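Long-range contact in Lysine/ornithine decarboxylase (Selenomonas ruminantium, PDB 5GJP), which decarboxylates both L-lysine and L-ornithine with similar efficiency, using pyridoxal 5'-phosphate, to give the diamines cadaverine and putrescine: residues P256-C261 with M349-S354. Numbering follows the deposited sequence.
Sequences PGRYMC and MGSYTS. With PLP (pyridoxal-5'-phosphate), chain C; N2P (pentane-1,5-diamine), chain B.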
ATOM      1  N   PRO A 256      -0.166 -12.794  19.358  1.00 39.58           N
ATOM      2  CA  PRO A 256      -1.374 -12.421  18.641  1.00 40.60           C
ATOM      3  C   PRO A 256      -1.161 -11.106  17.920  1.00 40.51           C
ATOM      4  O   PRO A 256      -0.541 -10.211  18.455  1.00 42.14           O
ATOM      5  CB  PRO A 256      -2.382 -12.224  19.758  1.00 39.47           C
ATOM      6  CG  PRO A 256      -1.560 -11.834  20.917  1.00 37.81           C
ATOM      7  CD  PRO A 256      -0.331 -12.656  20.806  1.00 38.36           C
ATOM      8  N   GLY A 257      -1.684 -10.985  16.719  1.00 40.03           N
ATOM      9  CA  GLY A 257      -1.745  -9.699  16.083  1.00 41.42           C
ATOM     10  C   GLY A 257      -3.160  -9.365  15.711  1.00 37.77           C
ATOM     11  O   GLY A 257      -3.752  -8.458  16.264  1.00 41.09           O
ATOM     12  N   ARG A 258      -3.699 -10.163  14.801  1.00 38.15           N
ATOM     13  CA  ARG A 258      -4.998  -9.955  14.193  1.00 36.00           C
ATOM     14  C   ARG A 258      -6.093 -10.012  15.228  1.00 34.62           C
ATOM     15  O   ARG A 258      -6.989  -9.202  15.242  1.00 37.04           O
ATOM     16  CB  ARG A 258      -5.214 -11.030  13.126  1.00 37.06           C
ATOM     17  CG  ARG A 258      -6.454 -10.882  12.267  1.00 39.29           C
ATOM     18  CD  ARG A 258      -6.682 -12.101  11.391  1.00 37.90           C
ATOM     19  NE  ARG A 258      -5.511 -12.435  10.602  1.00 37.43           N
ATOM     20  CZ  ARG A 258      -5.241 -11.929   9.412  1.00 39.77           C
ATOM     21  NH1 ARG A 258      -6.055 -11.063   8.860  1.00 42.94           N
ATOM     22  NH2 ARG A 258      -4.142 -12.278   8.784  1.00 41.01           N
ATOM     23  N   TYR A 259      -5.978 -10.972  16.120  1.00 36.07           N
ATOM     24  CA  TYR A 259      -6.957 -11.205  17.173  1.00 35.21           C
ATOM     25  C   TYR A 259      -7.179 -10.027  18.081  1.00 38.10           C
ATOM     26  O   TYR A 259      -8.325  -9.743  18.432  1.00 50.17           O
ATOM     27  CB  TYR A 259      -6.506 -12.400  18.033  1.00 37.92           C
ATOM     28  CG  TYR A 259      -7.212 -12.502  19.349  1.00 34.28           C
ATOM     29  CD1 TYR A 259      -8.493 -13.028  19.417  1.00 34.57           C
ATOM     30  CD2 TYR A 259      -6.629 -12.010  20.504  1.00 32.45           C
ATOM     31  CE1 TYR A 259      -9.162 -13.093  20.627  1.00 38.78           C
ATOM     32  CE2 TYR A 259      -7.284 -12.063  21.727  1.00 35.31           C
ATOM     33  CZ  TYR A 259      -8.554 -12.614  21.799  1.00 39.66           C
ATOM     34  OH  TYR A 259      -9.251 -12.682  23.004  1.00 39.78           O
ATOM     35  N   MET A 260      -6.099  -9.349  18.468  1.00 39.65           N
ATOM     36  CA  MET A 260      -6.167  -8.286  19.487  1.00 41.62           C
ATOM     37  C   MET A 260      -7.091  -7.117  19.120  1.00 39.54           C
ATOM     38  O   MET A 260      -7.869  -6.626  19.972  1.00 36.85           O
ATOM     39  CB  MET A 260      -4.767  -7.737  19.829  1.00 41.66           C
ATOM     40  CG  MET A 260      -4.671  -7.188  21.241  1.00 44.16           C
ATOM     41  SD  MET A 260      -4.987  -8.477  22.487  1.00 43.22           S
ATOM     42  CE  MET A 260      -3.357  -9.207  22.464  1.00 40.58           C
ATOM     43  N   CYS A 261      -6.979  -6.664  17.877  1.00 37.83           N
ATOM     44  CA  CYS A 261      -7.674  -5.448  17.462  1.00 39.20           C
ATOM     45  C   CYS A 261      -8.629  -5.622  16.309  1.00 36.04           C
ATOM     46  O   CYS A 261      -9.380  -4.700  16.054  1.00 32.98           O
ATOM     47  CB  CYS A 261      -6.702  -4.313  17.113  1.00 41.74           C
ATOM     48  SG  CYS A 261      -5.412  -3.911  18.312  1.00 50.70           S
ATOM     49  N   MET A 349     -12.489  -4.470  11.196  1.00 41.24           N
ATOM     50  CA  MET A 349     -11.569  -3.698  10.329  1.00 43.33           C
ATOM     51  C   MET A 349     -10.247  -3.332  11.029  1.00 36.87           C
ATOM     52  O   MET A 349      -9.476  -2.555  10.502  1.00 34.02           O
ATOM     53  CB  MET A 349     -12.304  -2.424   9.812  1.00 45.88           C
ATOM     54  CG  MET A 349     -12.971  -2.559   8.443  1.00 48.30           C
ATOM     55  SD  MET A 349     -12.025  -2.376   6.897  1.00 57.99           S
ATOM     56  CE  MET A 349     -10.681  -1.352   7.433  1.00 57.82           C
ATOM     57  N   GLY A 350      -9.968  -3.887  12.205  1.00 35.19           N
ATOM     58  CA  GLY A 350      -8.788  -3.441  12.971  1.00 38.36           C
ATOM     59  C   GLY A 350      -7.392  -3.974  12.641  1.00 38.18           C
ATOM     60  O   GLY A 350      -6.436  -3.544  13.254  1.00 43.64           O
ATOM     61  N   SER A 351      -7.254  -4.903  11.699  1.00 35.94           N
ATOM     62  CA  SER A 351      -5.992  -5.625  11.517  1.00 33.30           C
ATOM     63  C   SER A 351      -5.650  -5.703  10.070  1.00 33.94           C
ATOM     64  O   SER A 351      -6.506  -6.083   9.243  1.00 35.47           O
ATOM     65  CB  SER A 351      -6.081  -7.016  12.097  1.00 31.18           C
ATOM     66  OG  SER A 351      -6.262  -6.944  13.504  1.00 33.20           O
ATOM     67  N   TYR A 352      -4.416  -5.310   9.749  1.00 31.01           N
ATOM     68  CA  TYR A 352      -3.885  -5.411   8.375  1.00 29.79           C
ATOM     69  C   TYR A 352      -4.755  -4.614   7.426  1.00 29.90           C
ATOM     70  O   TYR A 352      -4.969  -4.987   6.264  1.00 35.54           O
ATOM     71  CB  TYR A 352      -3.729  -6.890   7.961  1.00 28.97           C
ATOM     72  CG  TYR A 352      -2.847  -7.653   8.937  1.00 29.88           C
ATOM     73  CD1 TYR A 352      -1.496  -7.343   9.067  1.00 33.66           C
ATOM     74  CD2 TYR A 352      -3.356  -8.614   9.748  1.00 29.17           C
ATOM     75  CE1 TYR A 352      -0.666  -8.002   9.957  1.00 31.11           C
ATOM     76  CE2 TYR A 352      -2.552  -9.277  10.643  1.00 31.89           C
ATOM     77  CZ  TYR A 352      -1.210  -8.972  10.742  1.00 33.07           C
ATOM     78  OH  TYR A 352      -0.406  -9.659  11.634  1.00 34.26           O
ATOM     79  N   THR A 353      -5.229  -3.487   7.926  1.00 30.81           N
ATOM     80  CA  THR A 353      -6.068  -2.594   7.153  1.00 33.69           C
ATOM     81  C   THR A 353      -5.349  -1.275   6.989  1.00 32.00           C
ATOM     82  O   THR A 353      -4.643  -1.100   6.009  1.00 30.50           O
ATOM     83  CB  THR A 353      -7.403  -2.395   7.830  1.00 34.33           C
ATOM     84  OG1 THR A 353      -7.170  -2.232   9.234  1.00 37.86           O
ATOM     85  CG2 THR A 353      -8.266  -3.608   7.569  1.00 34.77           C
ATOM     86  N   SER A 354      -5.470  -0.386   7.966  1.00 35.82           N
ATOM     87  CA  SER A 354      -4.831   0.943   7.894  1.00 35.87           C
ATOM     88  C   SER A 354      -3.293   0.867   7.825  1.00 31.76           C
ATOM     89  O   SER A 354      -2.664   1.732   7.235  1.00 36.40           O
ATOM     90  CB  SER A 354      -5.254   1.774   9.083  1.00 35.59           C
ATOM     91  OG  SER A 354      -4.791   1.102  10.233  1.00 39.67           O
TER
HETATM   92  N1  PLP C 402       4.097 -13.215  15.086  1.00 62.23           N
HETATM   93  C2  PLP C 402       5.047 -12.982  14.170  1.00 62.38           C
HETATM   94  C2A PLP C 402       6.478 -13.338  14.428  1.00 63.96           C
HETATM   95  C3  PLP C 402       4.692 -12.367  12.894  1.00 56.98           C
HETATM   96  O3  PLP C 402       5.655 -12.154  11.985  1.00 66.92           O
HETATM   97  C4  PLP C 402       3.284 -12.023  12.652  1.00 62.72           C
HETATM   98  C4A PLP C 402       2.849 -11.401  11.384  1.00 67.16           C
HETATM   99  O4A PLP C 402       2.508 -12.091  10.450  1.00 69.84           O
HETATM  100  C5  PLP C 402       2.335 -12.335  13.740  1.00 53.11           C
HETATM  101  C6  PLP C 402       2.813 -12.909  14.899  1.00 56.76           C
HETATM  102  C5A PLP C 402       0.873 -12.016  13.615  1.00 51.35           C
HETATM  103  O4P PLP C 402       0.074 -13.138  13.302  1.00 44.80           O
HETATM  104  P   PLP C 402      -1.494 -12.983  13.207  1.00 39.57           P
HETATM  105  O1P PLP C 402      -1.942 -13.877  12.112  1.00 47.15           O
HETATM  106  O2P PLP C 402      -1.943 -13.407  14.541  1.00 44.75           O
HETATM  107  O3P PLP C 402      -1.698 -11.561  12.917  1.00 38.10           O
HETATM  108  C1  N2P B 401      -0.803  -8.008   5.204  1.00 57.83           C
HETATM  109  C2  N2P B 401      -1.494  -9.324   5.647  1.00 61.86           C
HETATM  110  C3  N2P B 401      -0.590 -10.401   6.249  1.00 56.99           C
HETATM  111  C4  N2P B 401      -1.231 -11.191   7.379  1.00 61.78           C
HETATM  112  NE2 N2P B 401      -1.786  -6.897   4.943  1.00 56.45           N
HETATM  113  C5  N2P B 401      -0.219 -11.564   8.467  1.00 67.92           C
HETATM  114  N1  N2P B 401       1.079 -12.145   8.007  1.00 66.10           N
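The contact forms part of the phosphate-binding end of the active site in this fold-type III decarboxylase, where R258 and Y352 meet between the PLP-binding barrel and the β-domain. The phosphate oxygen O3P of PLP is gripped from both segments: Y352 OH donates to it at 2.6 Å, in the plane of the ring, and R258 N at 3.1 Å. G257 N adds a longer bond to PLP O2P (3.3 Å). Y352 CD2 lies over one face of the R258 guanidinium, offset toward its rim and 3.8 Å from NH1, with the two planes 44° apart. The R258 chain runs out extended and turns at chi3 (-53°), bringing its guanidinium beside the ring; NH1 forms a salt bridge with D299 and NH2 a hydrogen bond with S182. Pentane-1,5-diamine, the cadaverine product, lies over a face of the Y352 ring, its C5 3.6 Å from Y352 CZ. S351 OG donates to R258 O on a carbonyl lone pair (2.9 Å), and G350 CA makes a CH...O contact with C261 O. The weakly bonded helical turn 258-261 follows barrel strand 251-254 and packs against helices 27-40 and 56-65, while the loop 349-354 follows β-domain strand 343-346, and F360 of the second subunit packs on Y352.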